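Local coordinates for shikimate dehydrogenase (NADP(+)) (Thermus thermophilus, PDB 2D5C), which catalyses the reversible NADPH-dependent reduction of 3-dehydroshikimate to shikimate on the pathway to chorismate and the aromatic amino acids, at residues W143-T148 with V164-A169; E171-V176 with P197-A202; G117-L122 with A138-W143. All blocks are in the same frame, centred on the assembly; numbering follows the deposited sequence.

All three contacts lie on or against the six-stranded parallel sheet of the NADP-binding Rossmann-type domain, and their centres lie about 10 to 13 Å apart. Along the chain contact 3 comes first, then contact 1, then contact 2. Contact 3 pairs strands 119-122 and 142-145; contact 1 packs the second of these strands against the loop that follows edge strand 162-163; contact 2 pairs strands 174-177 and 201-204 in the other half of the sheet. Strand 119-122 sits in mid-sheet, between strands 142-145 and 174-177, and links contact 3 to contact 2. W143 is common to contacts 1 and 3. Residues 146-148, just past the paired part of contact 1, bind NADP(+), so the contacts probably help position this site.

Contact 1 of 3, residues W143-T148 with V164-A169; sequences WVWNRT and VPLEKA
V164 N donates to V144 O at 3.0 Å with an N-H...O angle of 165°, fastening the loop after edge strand 162-163 alongside strand 142-145. The flanking residues W143 and W145 both send their side chains toward the loop. Over one face of the W143 indole lie two aliphatic groups: V164 CG1, 4.0 Å from W143 CG and offset to the rim, and K168 CE, 3.6 Å from W143 CH2 over the six-membered ring in a CH-pi contact. The lysine chain bends at chi2 and chi3 to cross the ring at about a right angle, while its NZ makes a salt bridge with E171. With CG of W145 anti to the backbone N (chi1 173°), the indole presents one face to L166, whose CD1 sits over the six-membered ring at 3.7 Å from W145 CD2. R147 N approaches the opposite face, and V164 O meets the edge in the ring plane, 3.2 Å from W145 CD1. Putting an alanine at W145 would probably leave a gap beside L166, whose CD1 would lose the aromatic face it packs on. Beyond W145 the chain enters the NADP(+)-binding residues N146, R147 and T148, where N146 OD1 accepts a hydrogen bond from A124 N. V144, facing away from the loop, packs on A152 and L155 of helix 149-159, and L166 reaches L122 of strand 119-122.

Contact 2 of 3, residues E171-V176 with P197-A202; sequences EARLLV and PEEGAA
R173 folds back at chi2 (-65°) while E199 turns its CG between its own backbone N and carbonyl carbon (chi1 77°) and then runs on extended; together these torsions lay the glutamate chain over the arginine head. E199 CG sits above the centre of one guanidinium face, 3.4 Å from R173 CZ. The carboxylate is stacked almost parallel to the guanidinium, the planes 12° apart, with E199 OE2 at 3.6 Å from R173 NE. OE2 stands off the guanidinium plane instead of in line with a donor, so the attraction in this salt bridge is electrostatic only. P197 CB comes in at the guanidinium edge, and also touches A172 O at 3.3 Å.

Next to this pair the backbones join as parallel strands. A201 N donates to R173 O at 2.8 Å, and L175 N to A201 O at 2.9 Å, so A201 is held through both its N-H and its carbonyl. G200 lies close against R173 O, where a CB would clash, and with its positive phi a side chain would also press on the carbonyl O of E199. On one side of the sheet L174 CD1 rests on A201 CB at 4.0 Å, under L135 of helix 126-137; on the other, L175 and A202 meet F214 of helix 213-220, and L175 CD2 approaches P197 CD.

With main-chain bonds and apolar side chains inside and a stacked charge pair at the rim, directed hydrogen bonding sets the strand register, while the R173-E199 attraction probably adds a less directional hold at the partly solvent-exposed start of the strands.

Contact 3 of 3, residues G117-L122 with A138-W143; sequences GPALVL and AGLEVW
A119 O takes the W143 N-H almost straight, at 2.8 Å with an angle of 176°, and is also approached by the CA-H of V142. Bonds of the same kind continue on both sides: A119 N donates to E141 O at 2.9 Å, and V121 N to W143 O at 3.0 Å. E141 O and W143 O each receive a CA-H as well, from P118 and L120. This parallel pairing closes the beta-alpha-beta unit of a Rossmann fold, in which strand 119-122 leads through the glycine-rich NADP(+)-binding turn into helix 126-137. That helix ends in a Schellman motif at G139, and the chain returns as strand 142-145. P118, preceded by a cis peptide, covers the W143 face opposite V164 and K168, its CB 3.4 Å from W143 CZ2 in a CH-pi contact. E141 is fully extended, with CG anti to the backbone N (chi1 175°), and runs beside the proline: OE2 lies 3.7 Å from P118 CG, and OE1 accepts a weak hydrogen bond from W143 NE1. L120 CD1 packs on W143 CB at 3.8 Å. On the other side of the sheet V121 CG2 meets V142 CG1 at 4.1 Å, both valines lying against L135 of helix 126-137.

Contact 1 of 3, residues W143-T148 with V164-A169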
loop_
_atom_site.group_PDB
_atom_site.type_symbol
_atom_site.label_atom_id
_atom_site.label_comp_id
_atom_site.label_asym_id
_atom_site.label_seq_id
_atom_site.Cartn_x
_atom_site.Cartn_y
_atom_site.Cartn_z
ATOM N N TRP A 143 20.909 -25.566 -3.486
ATOM C CA TRP A 143 21.358 -26.362 -2.348
ATOM C C TRP A 143 21.423 -25.381 -1.189
ATOM O O TRP A 143 21.662 -24.185 -1.395
ATOM C CB TRP A 143 22.751 -26.936 -2.557
ATOM C CG TRP A 143 22.875 -27.887 -3.686
ATOM C CD1 TRP A 143 21.865 -28.520 -4.354
ATOM C CD2 TRP A 143 24.093 -28.334 -4.280
ATOM N NE1 TRP A 143 22.386 -29.337 -5.333
ATOM C CE2 TRP A 143 23.753 -29.240 -5.307
ATOM C CE3 TRP A 143 25.443 -28.056 -4.040
ATOM C CZ2 TRP A 143 24.718 -29.872 -6.097
ATOM C CZ3 TRP A 143 26.405 -28.686 -4.826
ATOM C CH2 TRP A 143 26.034 -29.584 -5.844
ATOM N N VAL A 144 21.208 -25.876 0.029
ATOM C CA VAL A 144 21.258 -25.014 1.199
ATOM C C VAL A 144 22.024 -25.673 2.347
ATOM O O VAL A 144 22.018 -26.889 2.507
ATOM C CB VAL A 144 19.825 -24.668 1.712
ATOM C CG1 VAL A 144 19.035 -23.941 0.621
ATOM C CG2 VAL A 144 19.093 -25.956 2.101
ATOM N N TRP A 145 22.686 -24.846 3.132
ATOM C CA TRP A 145 23.440 -25.320 4.288
ATOM C C TRP A 145 23.243 -24.293 5.396
ATOM O O TRP A 145 23.014 -23.113 5.128
ATOM C CB TRP A 145 24.927 -25.432 3.945
ATOM C CG TRP A 145 25.783 -25.745 5.124
ATOM C CD1 TRP A 145 26.095 -26.988 5.611
ATOM C CD2 TRP A 145 26.404 -24.798 6.001
ATOM N NE1 TRP A 145 26.874 -26.864 6.741
ATOM C CE2 TRP A 145 27.076 -25.533 7.001
ATOM C CE3 TRP A 145 26.456 -23.396 6.039
ATOM C CZ2 TRP A 145 27.793 -24.914 8.030
ATOM C CZ3 TRP A 145 27.167 -22.779 7.063
ATOM C CH2 TRP A 145 27.828 -23.542 8.047
ATOM N N ASN A 146 23.328 -24.752 6.640
ATOM C CA ASN A 146 23.189 -23.880 7.799
ATOM C C ASN A 146 24.000 -24.503 8.934
ATOM O O ASN A 146 24.091 -25.726 9.015
ATOM C CB ASN A 146 21.723 -23.782 8.212
ATOM C CG ASN A 146 21.478 -22.671 9.212
ATOM O OD1 ASN A 146 21.702 -21.502 8.917
ATOM N ND2 ASN A 146 21.021 -23.034 10.406
ATOM N N ARG A 147 24.582 -23.684 9.810
ATOM C CA ARG A 147 25.376 -24.241 10.910
ATOM C C ARG A 147 24.560 -25.259 11.702
ATOM O O ARG A 147 25.105 -26.240 12.220
ATOM C CB ARG A 147 25.904 -23.137 11.833
ATOM C CG ARG A 147 24.861 -22.409 12.647
ATOM C CD ARG A 147 25.508 -21.265 13.409
ATOM N NE ARG A 147 24.529 -20.471 14.144
ATOM C CZ ARG A 147 24.811 -19.332 14.770
ATOM N NH1 ARG A 147 26.047 -18.851 14.748
ATOM N NH2 ARG A 147 23.858 -18.673 15.416
ATOM N N THR A 148 23.254 -25.022 11.794
ATOM C CA THR A 148 22.343 -25.953 12.461
ATOM C C THR A 148 21.541 -26.578 11.318
ATOM O O THR A 148 20.660 -25.943 10.734
ATOM C CB THR A 148 21.419 -25.221 13.450
ATOM O OG1 THR A 148 22.203 -24.759 14.559
ATOM C CG2 THR A 148 20.322 -26.150 13.953
ATOM N N VAL A 164 22.582 -29.757 2.013
ATOM C CA VAL A 164 23.859 -30.444 1.834
ATOM C C VAL A 164 24.882 -30.141 2.908
ATOM O O VAL A 164 24.761 -29.157 3.643
ATOM C CB VAL A 164 24.503 -30.073 0.467
ATOM C CG1 VAL A 164 23.548 -30.387 -0.661
ATOM C CG2 VAL A 164 24.880 -28.597 0.436
ATOM N N PRO A 165 25.878 -31.032 3.057
ATOM C CA PRO A 165 26.919 -30.799 4.052
ATOM C C PRO A 165 27.785 -29.730 3.395
ATOM O O PRO A 165 27.794 -29.617 2.165
ATOM C CB PRO A 165 27.597 -32.158 4.172
ATOM C CG PRO A 165 27.392 -32.771 2.827
ATOM C CD PRO A 165 25.969 -32.392 2.503
ATOM N N LEU A 166 28.511 -28.960 4.195
ATOM C CA LEU A 166 29.319 -27.861 3.683
ATOM C C LEU A 166 30.341 -28.151 2.581
ATOM O O LEU A 166 30.596 -27.285 1.738
ATOM C CB LEU A 166 30.019 -27.157 4.844
ATOM C CG LEU A 166 30.670 -25.813 4.522
ATOM C CD1 LEU A 166 29.611 -24.808 4.088
ATOM C CD2 LEU A 166 31.396 -25.298 5.759
ATOM N N GLU A 167 30.915 -29.352 2.565
ATOM C CA GLU A 167 31.930 -29.665 1.551
ATOM C C GLU A 167 31.395 -29.721 0.123
ATOM O O GLU A 167 32.166 -29.707 -0.835
ATOM C CB GLU A 167 32.673 -30.965 1.893
ATOM C CG GLU A 167 31.901 -32.261 1.690
ATOM C CD GLU A 167 31.241 -32.779 2.954
ATOM O OE1 GLU A 167 30.806 -33.950 2.949
ATOM O OE2 GLU A 167 31.147 -32.024 3.948
ATOM N N LYS A 168 30.077 -29.758 -0.023
ATOM C CA LYS A 168 29.479 -29.779 -1.351
ATOM C C LYS A 168 29.683 -28.427 -2.024
ATOM O O LYS A 168 29.388 -28.270 -3.210
ATOM C CB LYS A 168 27.990 -30.096 -1.258
ATOM C CG LYS A 168 27.702 -31.569 -1.012
ATOM C CD LYS A 168 27.956 -32.394 -2.266
ATOM C CE LYS A 168 26.969 -32.028 -3.368
ATOM N NZ LYS A 168 27.110 -32.908 -4.562
ATOM N N ALA A 169 30.184 -27.448 -1.271
ATOM C CA ALA A 169 30.418 -26.120 -1.837
ATOM C C ALA A 169 31.415 -26.217 -3.001
ATOM O O ALA A 169 31.415 -25.380 -3.898
ATOM C CB ALA A 169 30.966 -25.160 -0.757
#

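Contact 2 of 3, residues E171-V176 with P197-A202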
loop_
_atom_site.group_PDB
_atom_site.type_symbol
_atom_site.label_atom_id
_atom_site.label_comp_id
_atom_site.label_asym_id
_atom_site.label_seq_id
_atom_site.Cartn_x
_atom_site.Cartn_y
_atom_site.Cartn_z
ATOM N N GLU A 171 31.355 -28.223 -5.319
ATOM C CA GLU A 171 30.626 -28.592 -6.529
ATOM C C GLU A 171 29.580 -27.569 -6.962
ATOM O O GLU A 171 28.896 -27.761 -7.967
ATOM C CB GLU A 171 29.953 -29.947 -6.331
ATOM C CG GLU A 171 30.936 -31.068 -6.071
ATOM C CD GLU A 171 30.285 -32.260 -5.410
ATOM O OE1 GLU A 171 29.257 -32.737 -5.931
ATOM O OE2 GLU A 171 30.808 -32.720 -4.372
ATOM N N ALA A 172 29.446 -26.484 -6.211
ATOM C CA ALA A 172 28.474 -25.455 -6.563
ATOM C C ALA A 172 29.067 -24.545 -7.630
ATOM O O ALA A 172 30.289 -24.421 -7.728
ATOM C CB ALA A 172 28.113 -24.631 -5.332
ATOM N N ARG A 173 28.201 -23.923 -8.426
ATOM C CA ARG A 173 28.638 -22.993 -9.468
ATOM C C ARG A 173 28.360 -21.564 -9.039
ATOM O O ARG A 173 28.953 -20.615 -9.561
ATOM C CB ARG A 173 27.930 -23.291 -10.794
ATOM C CG ARG A 173 28.547 -24.460 -11.523
ATOM C CD ARG A 173 29.977 -24.129 -11.959
ATOM N NE ARG A 173 30.819 -25.320 -12.042
ATOM C CZ ARG A 173 31.563 -25.787 -11.042
ATOM N NH1 ARG A 173 31.585 -25.163 -9.871
ATOM N NH2 ARG A 173 32.283 -26.889 -11.210
ATOM N N LEU A 174 27.438 -21.408 -8.093
ATOM C CA LEU A 174 27.100 -20.101 -7.556
ATOM C C LEU A 174 27.062 -20.288 -6.045
ATOM O O LEU A 174 26.335 -21.137 -5.541
ATOM C CB LEU A 174 25.728 -19.639 -8.037
ATOM C CG LEU A 174 25.233 -18.332 -7.411
ATOM C CD1 LEU A 174 26.220 -17.202 -7.709
ATOM C CD2 LEU A 174 23.852 -18.007 -7.944
ATOM N N LEU A 175 27.848 -19.500 -5.330
ATOM C CA LEU A 175 27.896 -19.605 -3.880
ATOM C C LEU A 175 27.463 -18.262 -3.301
ATOM O O LEU A 175 28.004 -17.222 -3.671
ATOM C CB LEU A 175 29.337 -19.941 -3.461
ATOM C CG LEU A 175 29.679 -20.178 -1.999
ATOM C CD1 LEU A 175 28.839 -21.313 -1.422
ATOM C CD2 LEU A 175 31.170 -20.502 -1.925
ATOM N N VAL A 176 26.486 -18.275 -2.394
ATOM C CA VAL A 176 26.006 -17.033 -1.803
ATOM C C VAL A 176 26.142 -17.051 -0.289
ATOM O O VAL A 176 25.648 -17.967 0.369
ATOM C CB VAL A 176 24.501 -16.783 -2.140
ATOM C CG1 VAL A 176 24.035 -15.476 -1.527
ATOM C CG2 VAL A 176 24.297 -16.747 -3.645
ATOM N N PRO A 197 34.694 -23.641 -4.808
ATOM C CA PRO A 197 34.763 -24.336 -6.098
ATOM C C PRO A 197 35.886 -23.662 -6.909
ATOM O O PRO A 197 36.211 -22.506 -6.644
ATOM C CB PRO A 197 33.385 -24.079 -6.688
ATOM C CG PRO A 197 33.101 -22.658 -6.234
ATOM C CD PRO A 197 33.497 -22.783 -4.744
ATOM N N GLU A 198 36.497 -24.377 -7.862
ATOM C CA GLU A 198 37.588 -23.790 -8.662
ATOM C C GLU A 198 37.038 -22.945 -9.825
ATOM O O GLU A 198 37.795 -22.299 -10.555
ATOM C CB GLU A 198 38.542 -24.876 -9.203
ATOM C CG GLU A 198 39.264 -25.772 -8.177
ATOM C CD GLU A 198 40.386 -25.087 -7.407
ATOM O OE1 GLU A 198 41.111 -24.223 -7.969
ATOM O OE2 GLU A 198 40.542 -25.461 -6.225
ATOM N N GLU A 199 35.716 -22.958 -9.997
ATOM C CA GLU A 199 35.077 -22.164 -11.047
ATOM C C GLU A 199 33.635 -21.806 -10.696
ATOM O O GLU A 199 32.946 -22.555 -10.006
ATOM C CB GLU A 199 35.094 -22.908 -12.385
ATOM C CG GLU A 199 34.048 -24.009 -12.497
ATOM C CD GLU A 199 33.829 -24.463 -13.935
ATOM O OE1 GLU A 199 34.574 -25.346 -14.401
ATOM O OE2 GLU A 199 32.910 -23.934 -14.598
ATOM N N GLY A 200 33.185 -20.655 -11.181
ATOM C CA GLY A 200 31.833 -20.212 -10.910
ATOM C C GLY A 200 31.768 -18.779 -10.413
ATOM O O GLY A 200 32.596 -17.948 -10.794
ATOM N N ALA A 201 30.782 -18.486 -9.561
ATOM C CA ALA A 201 30.597 -17.143 -9.023
ATOM C C ALA A 201 30.244 -17.159 -7.524
ATOM O O ALA A 201 29.777 -18.173 -6.990
ATOM C CB ALA A 201 29.499 -16.409 -9.808
ATOM N N ALA A 202 30.485 -16.035 -6.856
ATOM C CA ALA A 202 30.185 -15.903 -5.431
ATOM C C ALA A 202 29.599 -14.529 -5.141
ATOM O O ALA A 202 30.009 -13.523 -5.726
ATOM C CB ALA A 202 31.448 -16.119 -4.596
#

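Contact 3 of 3, residues G117-L122 with A138-W143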
loop_
_atom_site.group_PDB
_atom_site.type_symbol
_atom_site.label_atom_id
_atom_site.label_comp_id
_atom_site.label_asym_id
_atom_site.label_seq_id
_atom_site.Cartn_x
_atom_site.Cartn_y
_atom_site.Cartn_z
ATOM N N GLY A 117 23.290 -23.080 -11.934
ATOM C CA GLY A 117 23.449 -23.796 -10.684
ATOM C C GLY A 117 24.416 -24.945 -10.860
ATOM O O GLY A 117 25.044 -25.073 -11.916
ATOM N N PRO A 118 24.573 -25.803 -9.845
ATOM C CA PRO A 118 23.885 -25.729 -8.551
ATOM C C PRO A 118 24.285 -24.456 -7.817
ATOM O O PRO A 118 25.448 -24.057 -7.848
ATOM C CB PRO A 118 24.395 -26.968 -7.817
ATOM C CG PRO A 118 24.751 -27.906 -8.916
ATOM C CD PRO A 118 25.414 -27.005 -9.913
ATOM N N ALA A 119 23.315 -23.827 -7.163
ATOM C CA ALA A 119 23.556 -22.605 -6.403
ATOM C C ALA A 119 23.463 -22.982 -4.929
ATOM O O ALA A 119 22.438 -23.492 -4.487
ATOM C CB ALA A 119 22.492 -21.570 -6.744
ATOM N N LEU A 120 24.533 -22.739 -4.170
ATOM C CA LEU A 120 24.538 -23.064 -2.740
ATOM C C LEU A 120 24.395 -21.804 -1.898
ATOM O O LEU A 120 25.194 -20.874 -2.000
ATOM C CB LEU A 120 25.833 -23.790 -2.352
ATOM C CG LEU A 120 26.081 -24.006 -0.847
ATOM C CD1 LEU A 120 24.957 -24.829 -0.209
ATOM C CD2 LEU A 120 27.420 -24.694 -0.661
ATOM N N VAL A 121 23.361 -21.779 -1.070
ATOM C CA VAL A 121 23.100 -20.654 -0.191
ATOM C C VAL A 121 23.582 -21.048 1.208
ATOM O O VAL A 121 23.148 -22.060 1.758
ATOM C CB VAL A 121 21.595 -20.327 -0.145
ATOM C CG1 VAL A 121 21.351 -19.083 0.740
ATOM C CG2 VAL A 121 21.072 -20.094 -1.578
ATOM N N LEU A 122 24.527 -20.285 1.741
ATOM C CA LEU A 122 25.033 -20.554 3.074
ATOM C C LEU A 122 24.223 -19.699 4.037
ATOM O O LEU A 122 24.212 -18.475 3.919
ATOM C CB LEU A 122 26.510 -20.182 3.174
ATOM C CG LEU A 122 27.443 -20.834 2.151
ATOM C CD1 LEU A 122 28.861 -20.339 2.468
ATOM C CD2 LEU A 122 27.369 -22.364 2.199
ATOM N N ALA A 138 13.755 -18.461 -10.057
ATOM C CA ALA A 138 14.501 -18.290 -11.304
ATOM C C ALA A 138 14.736 -19.618 -12.018
ATOM O O ALA A 138 15.318 -19.659 -13.107
ATOM C CB ALA A 138 15.831 -17.604 -11.020
ATOM N N GLY A 139 14.305 -20.713 -11.401
ATOM C CA GLY A 139 14.451 -22.017 -12.013
ATOM C C GLY A 139 15.778 -22.735 -11.868
ATOM O O GLY A 139 16.068 -23.637 -12.652
ATOM N N LEU A 140 16.593 -22.365 -10.882
ATOM C CA LEU A 140 17.873 -23.046 -10.714
ATOM C C LEU A 140 17.792 -24.157 -9.696
ATOM O O LEU A 140 16.852 -24.215 -8.899
ATOM C CB LEU A 140 18.959 -22.083 -10.238
ATOM C CG LEU A 140 19.291 -20.839 -11.044
ATOM C CD1 LEU A 140 20.571 -20.236 -10.497
ATOM C CD2 LEU A 140 19.451 -21.179 -12.532
ATOM N N GLU A 141 18.775 -25.049 -9.759
ATOM C CA GLU A 141 18.911 -26.135 -8.804
ATOM C C GLU A 141 19.554 -25.455 -7.591
ATOM O O GLU A 141 20.644 -24.907 -7.707
ATOM C CB GLU A 141 19.864 -27.193 -9.345
ATOM C CG GLU A 141 20.165 -28.324 -8.371
ATOM C CD GLU A 141 21.062 -29.399 -8.971
ATOM O OE1 GLU A 141 21.285 -30.431 -8.300
ATOM O OE2 GLU A 141 21.551 -29.213 -10.108
ATOM N N VAL A 142 18.888 -25.501 -6.442
ATOM C CA VAL A 142 19.401 -24.838 -5.244
ATOM C C VAL A 142 19.760 -25.809 -4.117
ATOM O O VAL A 142 19.018 -26.758 -3.845
ATOM C CB VAL A 142 18.355 -23.818 -4.702
ATOM C CG1 VAL A 142 18.950 -22.977 -3.579
ATOM C CG2 VAL A 142 17.880 -22.918 -5.829
ATOM N N TRP A 143 20.909 -25.566 -3.486
ATOM C CA TRP A 143 21.358 -26.362 -2.348
ATOM C C TRP A 143 21.423 -25.381 -1.189
ATOM O O TRP A 143 21.662 -24.185 -1.395
ATOM C CB TRP A 143 22.751 -26.936 -2.557
ATOM C CG TRP A 143 22.875 -27.887 -3.686
ATOM C CD1 TRP A 143 21.865 -28.520 -4.354
ATOM C CD2 TRP A 143 24.093 -28.334 -4.280
ATOM N NE1 TRP A 143 22.386 -29.337 -5.333
ATOM C CE2 TRP A 143 23.753 -29.240 -5.307
ATOM C CE3 TRP A 143 25.443 -28.056 -4.040
ATOM C CZ2 TRP A 143 24.718 -29.872 -6.097
ATOM C CZ3 TRP A 143 26.405 -28.686 -4.826
ATOM C CH2 TRP A 143 26.034 -29.584 -5.844
#